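Local coordinates for protein PlaB phospholipase (PDB 6ZTI) that hydrolyses phospholipids as a Legionella virulence enzyme with an alpha/beta-hydrolase domain, its activity controlled by tetramer formation that depends on NAD(H), at residues B[74-79]-B[92-97]; B[68-73]-B[110-115]; B[16-21]-B[37-42]. All coordinates share one frame; numbering follows the deposited sequence. Where two conformers were deposited one is given.

Contact 1: residues B[74-79]-B[92-97]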
loop_
_atom_site.group_PDB
_atom_site.type_symbol
_atom_site.label_atom_id
_atom_site.label_comp_id
_atom_site.label_asym_id
_atom_site.label_seq_id
_atom_site.Cartn_x
_atom_site.Cartn_y
_atom_site.Cartn_z
ATOM N N ARG B 74 -4.345 26.488 -17.758
ATOM C CA ARG B 74 -3.413 27.611 -17.755
ATOM C C ARG B 74 -2.712 27.755 -19.103
ATOM O O ARG B 74 -2.474 28.873 -19.573
ATOM C CB ARG B 74 -2.368 27.420 -16.655
ATOM C CG ARG B 74 -2.702 28.004 -15.297
ATOM C CD ARG B 74 -1.544 27.734 -14.312
ATOM N NE ARG B 74 -0.387 28.613 -14.519
ATOM C CZ ARG B 74 0.838 28.379 -14.053
ATOM N NH1 ARG B 74 1.094 27.272 -13.363
ATOM N NH2 ARG B 74 1.816 29.249 -14.282
ATOM N N ALA B 75 -2.334 26.630 -19.715
ATOM C CA ALA B 75 -1.617 26.676 -20.981
ATOM C C ALA B 75 -2.537 27.045 -22.143
ATOM O O ALA B 75 -2.083 27.660 -23.111
ATOM C CB ALA B 75 -0.921 25.339 -21.232
ATOM N N PHE B 76 -3.826 26.700 -22.063
ATOM C CA PHE B 76 -4.795 27.197 -23.040
ATOM C C PHE B 76 -4.814 28.722 -23.051
ATOM O O PHE B 76 -4.727 29.352 -24.115
ATOM C CB PHE B 76 -6.182 26.623 -22.738
ATOM C CG PHE B 76 -7.247 27.073 -23.696
ATOM C CD1 PHE B 76 -7.243 26.642 -25.004
ATOM C CD2 PHE B 76 -8.235 27.932 -23.291
ATOM C CE1 PHE B 76 -8.210 27.055 -25.891
ATOM C CE2 PHE B 76 -9.205 28.350 -24.176
ATOM C CZ PHE B 76 -9.184 27.914 -25.479
ATOM N N ASP B 77 -4.881 29.339 -21.867
ATOM C CA ASP B 77 -4.879 30.799 -21.805
ATOM C C ASP B 77 -3.659 31.380 -22.500
ATOM O O ASP B 77 -3.765 32.378 -23.225
ATOM C CB ASP B 77 -4.925 31.274 -20.353
ATOM C CG ASP B 77 -5.293 32.740 -20.236
ATOM O OD1 ASP B 77 -6.469 33.053 -20.484
ATOM O OD2 ASP B 77 -4.418 33.580 -19.907
ATOM N N GLN B 78 -2.486 30.779 -22.281
ATOM C CA GLN B 78 -1.271 31.285 -22.911
ATOM C C GLN B 78 -1.306 31.072 -24.417
ATOM O O GLN B 78 -0.831 31.922 -25.184
ATOM C CB GLN B 78 -0.045 30.596 -22.309
ATOM C CG GLN B 78 1.284 31.121 -22.813
ATOM C CD GLN B 78 1.592 32.484 -22.264
ATOM O OE1 GLN B 78 1.410 32.742 -21.074
ATOM N NE2 GLN B 78 2.058 33.375 -23.127
ATOM N N ALA B 79 -1.844 29.932 -24.853
ATOM C CA ALA B 79 -1.925 29.646 -26.279
ATOM C C ALA B 79 -2.824 30.648 -26.985
ATOM O O ALA B 79 -2.512 31.100 -28.092
ATOM C CB ALA B 79 -2.437 28.225 -26.500
ATOM N N GLN B 92 -12.959 40.607 -31.605
ATOM C CA GLN B 92 -13.365 39.270 -31.999
ATOM C C GLN B 92 -13.497 38.358 -30.785
ATOM O O GLN B 92 -12.785 38.496 -29.789
ATOM C CB GLN B 92 -12.365 38.678 -32.989
ATOM C CG GLN B 92 -12.116 39.546 -34.209
ATOM C CD GLN B 92 -11.750 38.724 -35.417
ATOM O OE1 GLN B 92 -12.555 37.928 -35.902
ATOM N NE2 GLN B 92 -10.525 38.897 -35.906
ATOM N N ARG B 93 -14.431 37.418 -30.881
ATOM C CA ARG B 93 -14.661 36.418 -29.850
ATOM C C ARG B 93 -14.610 35.044 -30.497
ATOM O O ARG B 93 -14.745 34.908 -31.718
ATOM C CB ARG B 93 -16.012 36.623 -29.139
ATOM C CG ARG B 93 -16.082 37.877 -28.268
ATOM C CD ARG B 93 -16.522 37.567 -26.829
ATOM N NE ARG B 93 -17.956 37.299 -26.704
ATOM C CZ ARG B 93 -18.553 36.899 -25.580
ATOM N NH1 ARG B 93 -17.849 36.715 -24.474
ATOM N NH2 ARG B 93 -19.862 36.679 -25.556
ATOM N N PHE B 94 -14.404 34.012 -29.674
ATOM C CA PHE B 94 -14.241 32.679 -30.226
ATOM C C PHE B 94 -15.240 31.684 -29.655
ATOM O O PHE B 94 -15.732 31.814 -28.532
ATOM C CB PHE B 94 -12.789 32.155 -30.053
ATOM C CG PHE B 94 -12.293 32.059 -28.635
ATOM C CD1 PHE B 94 -12.558 30.943 -27.865
ATOM C CD2 PHE B 94 -11.455 33.035 -28.118
ATOM C CE1 PHE B 94 -12.060 30.832 -26.589
ATOM C CE2 PHE B 94 -10.955 32.927 -26.840
ATOM C CZ PHE B 94 -11.262 31.820 -26.073
ATOM N N ALA B 95 -15.569 30.714 -30.497
ATOM C CA ALA B 95 -16.309 29.530 -30.108
ATOM C C ALA B 95 -15.333 28.371 -29.966
ATOM O O ALA B 95 -14.457 28.189 -30.820
ATOM C CB ALA B 95 -17.383 29.208 -31.147
ATOM N N CYS B 96 -15.466 27.616 -28.876
ATOM C CA CYS B 96 -14.712 26.389 -28.666
ATOM C C CYS B 96 -15.603 25.210 -29.003
ATOM O O CYS B 96 -16.727 25.118 -28.506
ATOM C CB CYS B 96 -14.218 26.244 -27.224
ATOM S SG CYS B 96 -12.749 27.189 -26.870
ATOM N N ILE B 97 -15.110 24.334 -29.862
ATOM C CA ILE B 97 -15.732 23.049 -30.118
ATOM C C ILE B 97 -14.811 22.013 -29.493
ATOM O O ILE B 97 -13.668 21.842 -29.931
ATOM C CB ILE B 97 -15.937 22.802 -31.617
ATOM C CG1 ILE B 97 -16.850 23.883 -32.217
ATOM C CG2 ILE B 97 -16.505 21.428 -31.842
ATOM C CD1 ILE B 97 -16.828 23.925 -33.740
#
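Phe76 of helix 69-89 reaches across to strand 93-99 and touches Phe94 and Cys96, a helix-on-sheet contact of the alpha/beta-hydrolase core. The helix is the connection of a beta-alpha-beta crossover, carrying the chain from strand 55-60 over strand 16-21 to strand 93-99. The CB of Phe76 already points at the strand, and with CG anti to the backbone nitrogen (chi1 -180°) the ring extends straight on from the helix. CG and the ring atoms near it stay clear of the strand, so the approach belongs to the far end of the ring. There CZ does the touching, 3.9 Å from Cys96 SG and 4.2 Å from Phe94 CE1. The Phe94 atom comes in at the edge of the Phe76 ring, near its plane, and the two rings are turned steeply against each other, their planes about 79° apart. Cys96 makes an oblique sulfur-aromatic contact, with SG 5.1 Å from the Phe76 ring centroid and 64° off its normal. All three residues are buried; no hydrogen bond joins the segments, and the contact rests on ring and sulfur packing. The backbones remain well apart, with Phe76 CA and Cys96 CA at 11.4 Å, a gap spanned by side chains. Phe76 also meets Trp109 edge-to-face, and Phe468 of the second subunit in the same manner, which places this contact close to a subunit interface. Along the strand, Cys96 SG rests 3.7 Å from Phe94 CE1, so CZ of Phe76 approaches two atoms that already touch each other.

Contact 2: residues B[68-73]-B[110-115]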
loop_
_atom_site.group_PDB
_atom_site.type_symbol
_atom_site.label_atom_id
_atom_site.label_comp_id
_atom_site.label_asym_id
_atom_site.label_seq_id
_atom_site.Cartn_x
_atom_site.Cartn_y
_atom_site.Cartn_z
ATOM N N THR B 68 -1.309 18.363 -15.339
ATOM C CA THR B 68 -2.614 18.360 -14.699
ATOM C C THR B 68 -3.627 19.147 -15.530
ATOM O O THR B 68 -3.275 19.925 -16.425
ATOM C CB THR B 68 -2.533 18.959 -13.287
ATOM O OG1 THR B 68 -2.326 20.374 -13.382
ATOM C CG2 THR B 68 -1.387 18.328 -12.475
ATOM N N VAL B 69 -4.910 18.942 -15.207
ATOM C CA VAL B 69 -5.973 19.711 -15.851
ATOM C C VAL B 69 -5.779 21.197 -15.573
ATOM O O VAL B 69 -5.981 22.043 -16.452
ATOM C CB VAL B 69 -7.351 19.201 -15.383
ATOM C CG1 VAL B 69 -8.483 20.086 -15.889
ATOM C CG2 VAL B 69 -7.564 17.781 -15.860
ATOM N N ASP B 70 -5.359 21.535 -14.354
ATOM C CA ASP B 70 -4.995 22.910 -14.035
ATOM C C ASP B 70 -3.910 23.437 -14.974
ATOM O O ASP B 70 -4.021 24.552 -15.500
ATOM C CB ASP B 70 -4.517 22.979 -12.590
ATOM C CG ASP B 70 -4.010 24.356 -12.210
ATOM O OD1 ASP B 70 -4.837 25.292 -12.162
ATOM O OD2 ASP B 70 -2.795 24.489 -11.945
ATOM N N ASP B 71 -2.833 22.663 -15.156
ATOM C CA ASP B 71 -1.762 23.014 -16.087
ATOM C C ASP B 71 -2.297 23.283 -17.491
ATOM O O ASP B 71 -1.909 24.260 -18.143
ATOM C CB ASP B 71 -0.727 21.885 -16.177
ATOM C CG ASP B 71 0.046 21.637 -14.881
ATOM O OD1 ASP B 71 0.024 22.463 -13.935
ATOM O OD2 ASP B 71 0.701 20.567 -14.837
ATOM N N ILE B 72 -3.166 22.395 -17.988
ATOM C CA ILE B 72 -3.613 22.503 -19.369
ATOM C C ILE B 72 -4.501 23.726 -19.549
ATOM O O ILE B 72 -4.443 24.398 -20.579
ATOM C CB ILE B 72 -4.341 21.216 -19.797
ATOM C CG1 ILE B 72 -3.370 20.030 -19.796
ATOM C CG2 ILE B 72 -4.962 21.377 -21.174
ATOM C CD1 ILE B 72 -4.066 18.679 -19.790
ATOM N N ALA B 73 -5.365 24.009 -18.573
ATOM C CA ALA B 73 -6.214 25.196 -18.666
ATOM C C ALA B 73 -5.373 26.468 -18.611
ATOM O O ALA B 73 -5.626 27.422 -19.356
ATOM C CB ALA B 73 -7.257 25.177 -17.552
ATOM N N MET B 110 -12.310 28.712 -17.978
ATOM C CA MET B 110 -13.306 29.716 -17.621
ATOM C C MET B 110 -13.304 29.975 -16.116
ATOM O O MET B 110 -13.381 31.123 -15.674
ATOM C CB MET B 110 -14.702 29.265 -18.071
ATOM C CG MET B 110 -14.899 29.236 -19.574
ATOM S SD MET B 110 -16.417 28.416 -20.111
ATOM C CE MET B 110 -17.621 29.521 -19.359
ATOM N N ASP B 111 -13.182 28.916 -15.316
ATOM C CA ASP B 111 -13.257 29.077 -13.867
ATOM C C ASP B 111 -12.007 29.772 -13.341
ATOM O O ASP B 111 -12.092 30.614 -12.444
ATOM C CB ASP B 111 -13.457 27.704 -13.210
ATOM C CG ASP B 111 -14.000 27.790 -11.790
ATOM O OD1 ASP B 111 -15.150 28.229 -11.608
ATOM O OD2 ASP B 111 -13.282 27.381 -10.852
ATOM N N LEU B 112 -10.843 29.457 -13.908
ATOM C CA LEU B 112 -9.602 30.042 -13.405
ATOM C C LEU B 112 -9.514 31.532 -13.722
ATOM O O LEU B 112 -8.989 32.309 -12.920
ATOM C CB LEU B 112 -8.395 29.308 -13.992
ATOM C CG LEU B 112 -8.027 27.951 -13.386
ATOM C CD1 LEU B 112 -6.989 27.282 -14.248
ATOM C CD2 LEU B 112 -7.510 28.082 -11.944
ATOM N N TYR B 113 -10.019 31.951 -14.885
ATOM C CA TYR B 113 -9.782 33.301 -15.390
ATOM C C TYR B 113 -11.015 34.194 -15.428
ATOM O O TYR B 113 -10.852 35.412 -15.502
ATOM C CB TYR B 113 -9.176 33.240 -16.805
ATOM C CG TYR B 113 -7.788 32.652 -16.814
ATOM C CD1 TYR B 113 -6.679 33.446 -16.544
ATOM C CD2 TYR B 113 -7.584 31.302 -17.065
ATOM C CE1 TYR B 113 -5.398 32.909 -16.534
ATOM C CE2 TYR B 113 -6.315 30.757 -17.056
ATOM C CZ TYR B 113 -5.223 31.567 -16.790
ATOM O OH TYR B 113 -3.957 31.020 -16.768
ATOM N N PHE B 114 -12.238 33.646 -15.348
ATOM C CA PHE B 114 -13.403 34.500 -15.577
ATOM C C PHE B 114 -14.597 34.187 -14.685
ATOM O O PHE B 114 -15.696 34.693 -14.950
ATOM C CB PHE B 114 -13.819 34.412 -17.044
ATOM C CG PHE B 114 -12.819 35.024 -17.981
ATOM C CD1 PHE B 114 -12.752 36.388 -18.123
ATOM C CD2 PHE B 114 -11.930 34.240 -18.691
ATOM C CE1 PHE B 114 -11.823 36.964 -18.966
ATOM C CE2 PHE B 114 -11.005 34.807 -19.523
ATOM C CZ PHE B 114 -10.953 36.176 -19.663
ATOM N N LYS B 115 -14.399 33.434 -13.600
ATOM C CA LYS B 115 -15.523 32.898 -12.843
ATOM C C LYS B 115 -16.526 33.986 -12.486
ATOM O O LYS B 115 -17.706 33.913 -12.843
ATOM C CB LYS B 115 -15.027 32.212 -11.573
ATOM C CG LYS B 115 -16.171 31.715 -10.691
ATOM C CD LYS B 115 -15.683 30.823 -9.550
ATOM C CE LYS B 115 -16.767 30.624 -8.479
ATOM N NZ LYS B 115 -18.022 30.072 -9.032
#
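Asp70 and Leu112 cross at about a right angle, with Asp70 OD1 pointing end-on at the methyl end of the leucine. Asp70 OD1 stands 3.6 Å from Leu112 CD1 and 3.9 Å from CD2 of the same residue. This is packing alone: the polar partner of Asp70 OD1 is Arg351 of the second subunit, whose salt bridge comes in beside the leucine. The CB of Leu112 is directed toward helix 69-89. Its CG sits anti to the carbonyl carbon (chi1 -78°), and this brings CD1 between Asp70 and Ala73, where it lies 3.9 Å from Ala73 CB. Here the first turns of helix 69-89 meet the last turns of helix 102-114, two connecting helices of the alpha/beta-hydrolase domain. Their short axes come within 10.6 Å and cross at -55°, a separation bridged by the leucine and the small alanine. Tyr113 joins from the next position: its CE2 lies 4.1 Å from the backbone O of Ala73, which approaches the ring obliquely. Trp109, one turn earlier, packs against both Tyr113 and Ala73. At the start of helix 69-89, Thr68 and Asp71 form a capping box. Asp71 N gives Thr68 OG1 a nearly straight bond of 2.9 Å. In return Thr68 N donates to Asp71 OD2 at 3.0 Å, meeting it from above the carboxylate plane rather than within it. Asp71 OD2 also forms a salt bridge with Arg461 of the second subunit.

Contact 3: residues B[16-21]-B[37-42]; sequences MIVIFV and QWLENQ
This is a buried, wholly apolar contact between a strand and the helix that follows it, in the first beta-alpha-beta unit of the alpha/beta-hydrolase sheet. Strand 16-21 leads into helix 35-44, which returns the chain to strand 55-60, the parallel neighbour of strand 16-21. One helix residue, Leu39, reaches Val18 and Phe20, two residues apart and both directed from the strand toward the helix. The nearest CA atoms of the two segments are those of Leu39 and Val18, 9.1 Å apart, a gap filled by side chains. Around this cluster, Ile97 of the adjoining strand 93-99 touches both Leu39 and Val18, while the Phe20 ring meets that of Tyr32 and packs on Ile55 and Leu57 of strand 55-60. Ile17 and Ile19 lean instead on Phe94, on the other side of the sheet. Leu39 CG lies beside the backbone nitrogen and anti to the carbonyl carbon (chi1 -72°), and the extended second torsion, chi2 -179°, sends CD1 out as the probing tip. That methyl meets the outer end of the Phe20 ring, 3.5 Å from CZ and 4.1 Å from CE1. The approach is oblique to the ring. CD1 also faces Val18 CG1 at 4.3 Å, whereas the other branch of Leu39 turns away from both strand residues, leaving CD2 of Leu39 5.7 Å from Phe20 CZ.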
loop_
_atom_site.group_PDB
_atom_site.type_symbol
_atom_site.label_atom_id
_atom_site.label_comp_id
_atom_site.label_asym_id
_atom_site.label_seq_id
_atom_site.Cartn_x
_atom_site.Cartn_y
_atom_site.Cartn_z
ATOM N N MET B 16 -16.405 35.786 -35.980
ATOM C CA MET B 16 -16.278 34.613 -35.128
ATOM C C MET B 16 -14.952 33.906 -35.374
ATOM O O MET B 16 -14.532 33.727 -36.518
ATOM C CB MET B 16 -17.441 33.642 -35.383
ATOM C CG MET B 16 -17.255 32.253 -34.779
ATOM S SD MET B 16 -18.721 31.191 -34.949
ATOM C CE MET B 16 -19.825 31.950 -33.752
ATOM N N ILE B 17 -14.298 33.500 -34.291
ATOM C CA ILE B 17 -13.179 32.572 -34.338
ATOM C C ILE B 17 -13.669 31.237 -33.799
ATOM O O ILE B 17 -14.466 31.198 -32.853
ATOM C CB ILE B 17 -11.990 33.086 -33.505
ATOM C CG1 ILE B 17 -11.461 34.403 -34.066
ATOM C CG2 ILE B 17 -10.884 32.020 -33.424
ATOM C CD1 ILE B 17 -10.588 35.157 -33.080
ATOM N N VAL B 18 -13.196 30.143 -34.388
ATOM C CA VAL B 18 -13.495 28.797 -33.907
ATOM C C VAL B 18 -12.184 28.152 -33.495
ATOM O O VAL B 18 -11.192 28.240 -34.223
ATOM C CB VAL B 18 -14.215 27.943 -34.966
ATOM C CG1 VAL B 18 -14.441 26.511 -34.442
ATOM C CG2 VAL B 18 -15.532 28.567 -35.327
ATOM N N ILE B 19 -12.177 27.528 -32.319
ATOM C CA ILE B 19 -11.031 26.784 -31.816
ATOM C C ILE B 19 -11.507 25.378 -31.471
ATOM O O ILE B 19 -12.413 25.212 -30.645
ATOM C CB ILE B 19 -10.398 27.449 -30.581
ATOM C CG1 ILE B 19 -9.965 28.884 -30.896
ATOM C CG2 ILE B 19 -9.205 26.641 -30.107
ATOM C CD1 ILE B 19 -9.507 29.655 -29.669
ATOM N N PHE B 20 -10.896 24.374 -32.092
ATOM C CA PHE B 20 -11.170 22.980 -31.776
ATOM C C PHE B 20 -10.285 22.513 -30.628
ATOM O O PHE B 20 -9.122 22.912 -30.530
ATOM C CB PHE B 20 -10.941 22.107 -33.009
ATOM C CG PHE B 20 -12.004 22.259 -34.061
ATOM C CD1 PHE B 20 -11.914 23.266 -35.011
ATOM C CD2 PHE B 20 -13.107 21.409 -34.087
ATOM C CE1 PHE B 20 -12.892 23.420 -35.969
ATOM C CE2 PHE B 20 -14.087 21.561 -35.042
ATOM C CZ PHE B 20 -13.983 22.568 -35.989
ATOM N N VAL B 21 -10.839 21.661 -29.760
ATOM C CA VAL B 21 -10.123 21.164 -28.584
ATOM C C VAL B 21 -10.451 19.689 -28.387
ATOM O O VAL B 21 -11.621 19.327 -28.220
ATOM C CB VAL B 21 -10.477 21.961 -27.314
ATOM C CG1 VAL B 21 -9.663 21.475 -26.125
ATOM C CG2 VAL B 21 -10.253 23.423 -27.532
ATOM N N GLN B 37 -12.272 21.745 -41.881
ATOM C CA GLN B 37 -12.340 22.120 -43.292
ATOM C C GLN B 37 -13.779 22.365 -43.733
ATOM O O GLN B 37 -14.042 23.258 -44.549
ATOM C CB GLN B 37 -11.691 21.029 -44.150
ATOM C CG GLN B 37 -10.163 20.989 -44.031
ATOM C CD GLN B 37 -9.567 19.575 -44.042
ATOM O OE1 GLN B 37 -10.269 18.576 -43.859
ATOM N NE2 GLN B 37 -8.254 19.498 -44.248
ATOM N N TRP B 38 -14.732 21.591 -43.202
ATOM C CA TRP B 38 -16.125 21.769 -43.603
ATOM C C TRP B 38 -16.694 23.084 -43.085
ATOM O O TRP B 38 -17.420 23.776 -43.812
ATOM C CB TRP B 38 -16.967 20.593 -43.118
ATOM C CG TRP B 38 -18.396 20.639 -43.589
ATOM C CD1 TRP B 38 -18.856 20.324 -44.828
ATOM C CD2 TRP B 38 -19.549 21.021 -42.819
ATOM N NE1 TRP B 38 -20.223 20.486 -44.884
ATOM C CE2 TRP B 38 -20.669 20.914 -43.663
ATOM C CE3 TRP B 38 -19.735 21.445 -41.502
ATOM C CZ2 TRP B 38 -21.953 21.214 -43.235
ATOM C CZ3 TRP B 38 -21.014 21.743 -41.079
ATOM C CH2 TRP B 38 -22.107 21.623 -41.941
ATOM N N LEU B 39 -16.388 23.444 -41.832
ATOM C CA LEU B 39 -16.826 24.734 -41.301
ATOM C C LEU B 39 -16.258 25.882 -42.119
ATOM O O LEU B 39 -16.918 26.913 -42.304
ATOM C CB LEU B 39 -16.409 24.887 -39.839
ATOM C CG LEU B 39 -17.138 24.048 -38.796
ATOM C CD1 LEU B 39 -16.586 24.357 -37.413
ATOM C CD2 LEU B 39 -18.628 24.302 -38.827
ATOM N N GLU B 40 -15.025 25.727 -42.605
ATOM C CA GLU B 40 -14.436 26.747 -43.463
ATOM C C GLU B 40 -15.293 26.976 -44.702
ATOM O O GLU B 40 -15.529 28.123 -45.102
ATOM C CB GLU B 40 -13.021 26.328 -43.855
ATOM C CG GLU B 40 -12.162 27.447 -44.407
ATOM C CD GLU B 40 -10.810 26.939 -44.866
ATOM O OE1 GLU B 40 -10.778 26.001 -45.698
ATOM O OE2 GLU B 40 -9.782 27.459 -44.379
ATOM N N ASN B 41 -15.779 25.895 -45.319
ATOM C CA ASN B 41 -16.572 26.054 -46.534
ATOM C C ASN B 41 -17.967 26.585 -46.226
ATOM O O ASN B 41 -18.532 27.339 -47.026
ATOM C CB ASN B 41 -16.645 24.727 -47.286
ATOM C CG ASN B 41 -15.287 24.277 -47.804
ATOM O OD1 ASN B 41 -14.260 24.471 -47.148
ATOM N ND2 ASN B 41 -15.274 23.685 -48.995
ATOM N N GLN B 42 -18.528 26.230 -45.069
ATOM C CA GLN B 42 -19.826 26.777 -44.689
ATOM C C GLN B 42 -19.758 28.282 -44.453
ATOM O O GLN B 42 -20.749 28.987 -44.677
ATOM C CB GLN B 42 -20.348 26.063 -43.444
ATOM C CG GLN B 42 -20.638 24.588 -43.675
ATOM C CD GLN B 42 -21.686 24.375 -44.745
ATOM O OE1 GLN B 42 -22.855 24.715 -44.557
ATOM N NE2 GLN B 42 -21.273 23.821 -45.882
#

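Contact 3 closes first along the chain; contact 2 then opens, and contact 1 lies nested within the loop that contact 2 closes. Contacts 1 and 2 share helix 69-89, their centres 11 Å apart, and Tyr113 of contact 2 packs on Arg74 and Asp77 of contact 1. Contacts 1 and 3 meet through the sheet, where strands 16-21 and 93-99 are parallel neighbours; the centres of these two contacts are 14 Å apart, and their helices lie on opposite faces. Contacts 2 and 3 do not touch, with nearest atoms about 7 Å apart. Contacts 1 and 3 seat helices on the hydrolase sheet, while contact 2 joins two helices, all away from the nucleotide sites and each bordering the second subunit.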